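PDB 6T5K: Zn-dependent hydrolase, glyoxylase from Echinicola vietnamensis, which probably hydrolyses beta-lactam antibiotics, carbapenems among them, to substituted beta-amino acids with the help of two active-site zinc ions. Local coordinates for residues V97-L109 with T125-P137. Residues are numbered along the deposited sequence; the frame is centred on the assembly and turned at random.
With ZN (zinc ion), chain G; ZN (zinc ion), chain H; EDO (1,2-ethanediol), chain F.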
loop_
_atom_site.group_PDB
_atom_site.type_symbol
_atom_site.label_atom_id
_atom_site.label_comp_id
_atom_site.label_asym_id
_atom_site.label_seq_id
_atom_site.Cartn_x
_atom_site.Cartn_y
_atom_site.Cartn_z
ATOM N N VAL A 97 -7.588 -2.100 1.478
ATOM C CA VAL A 97 -6.706 -3.212 1.793
ATOM C C VAL A 97 -5.629 -2.715 2.747
ATOM O O VAL A 97 -4.943 -1.739 2.449
ATOM C CB VAL A 97 -6.039 -3.773 0.522
ATOM C CG1 VAL A 97 -5.105 -4.914 0.854
ATOM C CG2 VAL A 97 -7.090 -4.220 -0.484
ATOM N N ALA A 98 -5.440 -3.415 3.864
ATOM C CA ALA A 98 -4.341 -3.127 4.787
ATOM C C ALA A 98 -3.213 -4.090 4.443
ATOM O O ALA A 98 -3.387 -5.308 4.551
ATOM C CB ALA A 98 -4.755 -3.355 6.234
ATOM N N THR A 99 -2.082 -3.558 3.990
ATOM C CA THR A 99 -1.042 -4.440 3.476
ATOM C C THR A 99 -0.158 -5.071 4.552
ATOM O O THR A 99 0.647 -5.952 4.217
ATOM C CB THR A 99 -0.209 -3.764 2.373
ATOM O OG1 THR A 99 0.483 -2.628 2.868
ATOM C CG2 THR A 99 -1.086 -3.403 1.170
ATOM N N HIS A 100 -0.251 -4.634 5.797
ATOM C CA HIS A 100 0.221 -5.397 6.954
ATOM C C HIS A 100 -0.427 -4.775 8.182
ATOM O O HIS A 100 -1.232 -3.845 8.075
ATOM C CB HIS A 100 1.751 -5.549 7.084
ATOM C CG HIS A 100 2.515 -4.271 7.238
ATOM N ND1 HIS A 100 2.867 -3.479 6.169
ATOM C CD2 HIS A 100 3.070 -3.690 8.329
ATOM C CE1 HIS A 100 3.552 -2.432 6.602
ATOM N NE2 HIS A 100 3.701 -2.543 7.904
ATOM N N PHE A 101 -0.098 -5.302 9.350
ATOM C CA PHE A 101 -0.846 -4.936 10.556
ATOM C C PHE A 101 -0.436 -3.614 11.203
ATOM O O PHE A 101 -1.084 -3.203 12.169
ATOM C CB PHE A 101 -0.767 -6.057 11.602
ATOM C CG PHE A 101 0.537 -6.125 12.356
ATOM C CD1 PHE A 101 1.611 -6.871 11.856
ATOM C CD2 PHE A 101 0.678 -5.479 13.585
ATOM C CE1 PHE A 101 2.795 -6.950 12.560
ATOM C CE2 PHE A 101 1.875 -5.580 14.308
ATOM C CZ PHE A 101 2.936 -6.299 13.779
ATOM N N HIS A 102 0.597 -2.931 10.715
ATOM C CA HIS A 102 1.057 -1.713 11.375
ATOM C C HIS A 102 0.108 -0.528 11.114
ATOM O O HIS A 102 -0.724 -0.538 10.214
ATOM C CB HIS A 102 2.447 -1.336 10.883
ATOM C CG HIS A 102 3.544 -2.199 11.408
ATOM N ND1 HIS A 102 4.777 -2.281 10.790
ATOM C CD2 HIS A 102 3.617 -2.989 12.505
ATOM C CE1 HIS A 102 5.557 -3.083 11.486
ATOM N NE2 HIS A 102 4.878 -3.531 12.527
ATOM N N LEU A 103 0.293 0.542 11.887
ATOM C CA LEU A 103 -0.645 1.676 11.841
ATOM C C LEU A 103 -0.561 2.495 10.553
ATOM O O LEU A 103 -1.554 3.137 10.183
ATOM C CB LEU A 103 -0.478 2.537 13.094
ATOM C CG LEU A 103 -0.967 1.857 14.380
ATOM C CD1 LEU A 103 -0.545 2.707 15.564
ATOM C CD2 LEU A 103 -2.487 1.680 14.391
ATOM N N ASP A 104 0.563 2.473 9.843
ATOM C CA ASP A 104 0.637 3.151 8.546
ATOM C C ASP A 104 0.011 2.327 7.424
ATOM O O ASP A 104 0.179 2.658 6.238
ATOM C CB ASP A 104 2.082 3.569 8.196
ATOM C CG ASP A 104 3.087 2.409 8.190
ATOM O OD1 ASP A 104 3.008 1.547 9.106
ATOM O OD2 ASP A 104 3.994 2.394 7.279
ATOM N N CYS A 105 -0.686 1.257 7.791
ATOM C CA CYS A 105 -1.527 0.492 6.894
ATOM C C CYS A 105 -2.982 0.531 7.307
ATOM O O CYS A 105 -3.860 0.480 6.442
ATOM C CB CYS A 105 -1.073 -0.973 6.864
ATOM S SG CYS A 105 0.640 -1.165 6.453
ATOM N N LEU A 106 -3.274 0.572 8.623
ATOM C CA LEU A 106 -4.656 0.371 9.037
ATOM C C LEU A 106 -5.127 1.311 10.131
ATOM O O LEU A 106 -6.239 1.133 10.636
ATOM C CB LEU A 106 -4.918 -1.093 9.435
ATOM C CG LEU A 106 -3.881 -1.808 10.307
ATOM C CD1 LEU A 106 -3.831 -1.136 11.664
ATOM C CD2 LEU A 106 -4.250 -3.249 10.473
ATOM N N GLY A 107 -4.341 2.320 10.489
ATOM C CA GLY A 107 -4.754 3.200 11.560
ATOM C C GLY A 107 -6.082 3.885 11.301
ATOM O O GLY A 107 -6.802 4.230 12.240
ATOM N N GLY A 108 -6.432 4.077 10.038
ATOM C CA GLY A 108 -7.666 4.755 9.695
ATOM C C GLY A 108 -8.809 3.885 9.220
ATOM O O GLY A 108 -9.757 4.394 8.616
ATOM N N LEU A 109 -8.796 2.593 9.533
ATOM C CA LEU A 109 -9.830 1.732 8.972
ATOM C C LEU A 109 -11.242 2.129 9.409
ATOM O O LEU A 109 -12.203 1.901 8.661
ATOM C CB LEU A 109 -9.587 0.283 9.352
ATOM C CG LEU A 109 -8.519 -0.433 8.535
ATOM C CD1 LEU A 109 -8.442 -1.851 9.045
ATOM C CD2 LEU A 109 -8.814 -0.411 7.049
ATOM N N THR A 125 -2.950 -10.811 9.183
ATOM C CA THR A 125 -3.056 -9.408 9.583
ATOM C C THR A 125 -4.229 -9.191 10.521
ATOM O O THR A 125 -4.135 -8.386 11.458
ATOM C CB THR A 125 -3.203 -8.545 8.340
ATOM O OG1 THR A 125 -2.083 -8.800 7.480
ATOM C CG2 THR A 125 -3.262 -7.066 8.693
ATOM N N LEU A 126 -5.325 -9.922 10.326
ATOM C CA LEU A 126 -6.464 -9.762 11.225
ATOM C C LEU A 126 -6.083 -10.114 12.660
ATOM O O LEU A 126 -6.353 -9.353 13.594
ATOM C CB LEU A 126 -7.622 -10.626 10.757
ATOM C CG LEU A 126 -8.468 -9.997 9.643
ATOM C CD1 LEU A 126 -7.704 -9.849 8.353
ATOM C CD2 LEU A 126 -9.726 -10.833 9.426
ATOM N N SER A 127 -5.437 -11.264 12.855
ATOM C CA SER A 127 -5.088 -11.682 14.212
ATOM C C SER A 127 -4.009 -10.782 14.799
ATOM O O SER A 127 -4.092 -10.393 15.966
ATOM C CB SER A 127 -4.667 -13.142 14.234
ATOM O OG SER A 127 -3.785 -13.423 13.183
ATOM N N LEU A 128 -3.026 -10.380 13.989
ATOM C CA LEU A 128 -1.989 -9.491 14.508
ATOM C C LEU A 128 -2.571 -8.139 14.906
ATOM O O LEU A 128 -2.195 -7.573 15.935
ATOM C CB LEU A 128 -0.889 -9.332 13.462
ATOM C CG LEU A 128 -0.029 -10.566 13.320
ATOM C CD1 LEU A 128 0.761 -10.513 12.052
ATOM C CD2 LEU A 128 0.937 -10.727 14.513
ATOM N N ALA A 129 -3.488 -7.604 14.105
ATOM C CA ALA A 129 -4.113 -6.333 14.461
ATOM C C ALA A 129 -4.837 -6.466 15.790
ATOM O O ALA A 129 -4.711 -5.614 16.678
ATOM C CB ALA A 129 -5.085 -5.920 13.364
ATOM N N SER A 130 -5.597 -7.545 15.945
ATOM C CA SER A 130 -6.328 -7.749 17.182
ATOM C C SER A 130 -5.382 -7.859 18.366
ATOM O O SER A 130 -5.612 -7.252 19.418
ATOM C CB SER A 130 -7.175 -9.010 17.050
ATOM O OG SER A 130 -7.822 -9.262 18.279
ATOM N N GLN A 131 -4.299 -8.611 18.219
ATOM C CA GLN A 131 -3.409 -8.776 19.350
ATOM C C GLN A 131 -2.735 -7.472 19.738
ATOM O O GLN A 131 -2.305 -7.319 20.887
ATOM C CB GLN A 131 -2.305 -9.775 19.067
ATOM C CG GLN A 131 -2.692 -11.166 18.777
ATOM C CD GLN A 131 -1.514 -11.909 18.178
ATOM O OE1 GLN A 131 -0.403 -11.786 18.662
ATOM N NE2 GLN A 131 -1.764 -12.722 17.134
ATOM N N HIS A 132 -2.529 -6.577 18.779
ATOM C CA HIS A 132 -1.936 -5.271 19.057
ATOM C C HIS A 132 -2.957 -4.214 19.449
ATOM O O HIS A 132 -2.566 -3.071 19.720
ATOM C CB HIS A 132 -1.125 -4.789 17.850
ATOM C CG HIS A 132 0.161 -5.527 17.684
ATOM N ND1 HIS A 132 0.236 -6.781 17.103
ATOM C CD2 HIS A 132 1.420 -5.220 18.077
ATOM C CE1 HIS A 132 1.491 -7.205 17.142
ATOM N NE2 HIS A 132 2.229 -6.266 17.699
ATOM N N ASP A 133 -4.241 -4.563 19.486
ATOM C CA ASP A 133 -5.307 -3.601 19.773
ATOM C C ASP A 133 -5.317 -2.465 18.748
ATOM O O ASP A 133 -5.558 -1.304 19.077
ATOM C CB ASP A 133 -5.233 -3.084 21.214
ATOM C CG ASP A 133 -6.492 -2.374 21.635
ATOM O OD1 ASP A 133 -7.593 -2.814 21.218
ATOM O OD2 ASP A 133 -6.370 -1.372 22.385
ATOM N N PHE A 134 -5.074 -2.807 17.484
ATOM C CA PHE A 134 -5.178 -1.881 16.369
ATOM C C PHE A 134 -6.502 -2.099 15.641
ATOM O O PHE A 134 -7.142 -3.150 15.781
ATOM C CB PHE A 134 -4.048 -2.132 15.348
ATOM C CG PHE A 134 -2.659 -1.847 15.847
ATOM C CD1 PHE A 134 -2.429 -1.104 16.985
ATOM C CD2 PHE A 134 -1.555 -2.341 15.140
ATOM C CE1 PHE A 134 -1.133 -0.864 17.406
ATOM C CE2 PHE A 134 -0.263 -2.108 15.569
ATOM C CZ PHE A 134 -0.050 -1.359 16.706
ATOM N N PRO A 135 -6.955 -1.120 14.854
ATOM C CA PRO A 135 -8.153 -1.328 14.025
ATOM C C PRO A 135 -8.040 -2.601 13.205
ATOM O O PRO A 135 -6.985 -2.922 12.659
ATOM C CB PRO A 135 -8.197 -0.081 13.139
ATOM C CG PRO A 135 -7.426 0.953 13.978
ATOM C CD PRO A 135 -6.311 0.171 14.574
ATOM N N GLN A 136 -9.130 -3.361 13.160
ATOM C CA GLN A 136 -9.059 -4.700 12.582
ATOM C C GLN A 136 -9.666 -4.739 11.192
ATOM O O GLN A 136 -10.844 -4.396 11.018
ATOM C CB GLN A 136 -9.792 -5.683 13.486
ATOM C CG GLN A 136 -9.021 -6.074 14.744
ATOM C CD GLN A 136 -9.830 -7.019 15.598
ATOM O OE1 GLN A 136 -10.365 -8.018 15.101
ATOM N NE2 GLN A 136 -9.943 -6.707 16.885
ATOM N N PRO A 137 -8.937 -5.212 10.188
ATOM C CA PRO A 137 -9.571 -5.492 8.897
ATOM C C PRO A 137 -10.684 -6.515 9.068
ATOM O O PRO A 137 -10.626 -7.402 9.921
ATOM C CB PRO A 137 -8.416 -6.038 8.043
ATOM C CG PRO A 137 -7.175 -5.536 8.723
ATOM C CD PRO A 137 -7.521 -5.590 10.186
HETATM ZN ZN ZN G . 5.205 -1.580 8.926
HETATM ZN ZN ZN H . 5.913 1.190 6.936
HETATM C C1 EDO F . -11.836 -0.954 14.545
HETATM O O1 EDO F . -11.590 -2.390 14.529
HETATM C C2 EDO F . -12.243 -0.315 13.192
HETATM O O2 EDO F . -13.683 -0.081 12.962
HETATM O O HOH W 1 -2.383 -7.844 4.845
HETATM O O HOH W 2 5.300 0.310 8.773
HETATM O O HOH W 3 8.126 0.589 7.074
#
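Phe101 projects its ring onto the end of helix 123-131, offering a broad face to Leu128 CB, 4.1 Å from the ring centroid, in a CH-pi contact. His132 meets the same ring obliquely, planes at 35°; its ND1 donates to Leu128 O at 2.8 Å, and this nearly in-plane bond helps to fix the imidazole's rotation. Phe134, after the Schellman turn, is sandwiched: His132 CB over one face, Leu103 CD2 over the other, 4.0 Å from the centroid.

Deeper in, branched and cyclic aliphatic groups pack together. With CG between backbone N and carbonyl carbon (chi1 44°), Leu106 spreads its methyls, CD1 on Phe134 CB and CD2 on Ala129 CB (4.0 Å), a methyl small enough for leucine to lie against the helix. Leu109 CD1 packs 3.9 Å from Pro137 CG.

Thr125 suits mixed surroundings: CG2 rests on the backbone of His100 and Phe101, while a bridging water donates to OG1 (2.8 Å) and Ala98 O (2.7 Å); the same hydroxyl is hydrogen-bonded to Asp166.

Residues 100-104 are the HxHxD motif of metallo-beta-lactamases, running from loop into helix 103-106: His100 and His102 bind one zinc ion, Asp104 the other. Phe101 and Leu103 alternate with these ligands, so a largely apolar contact backs a metal-binding face.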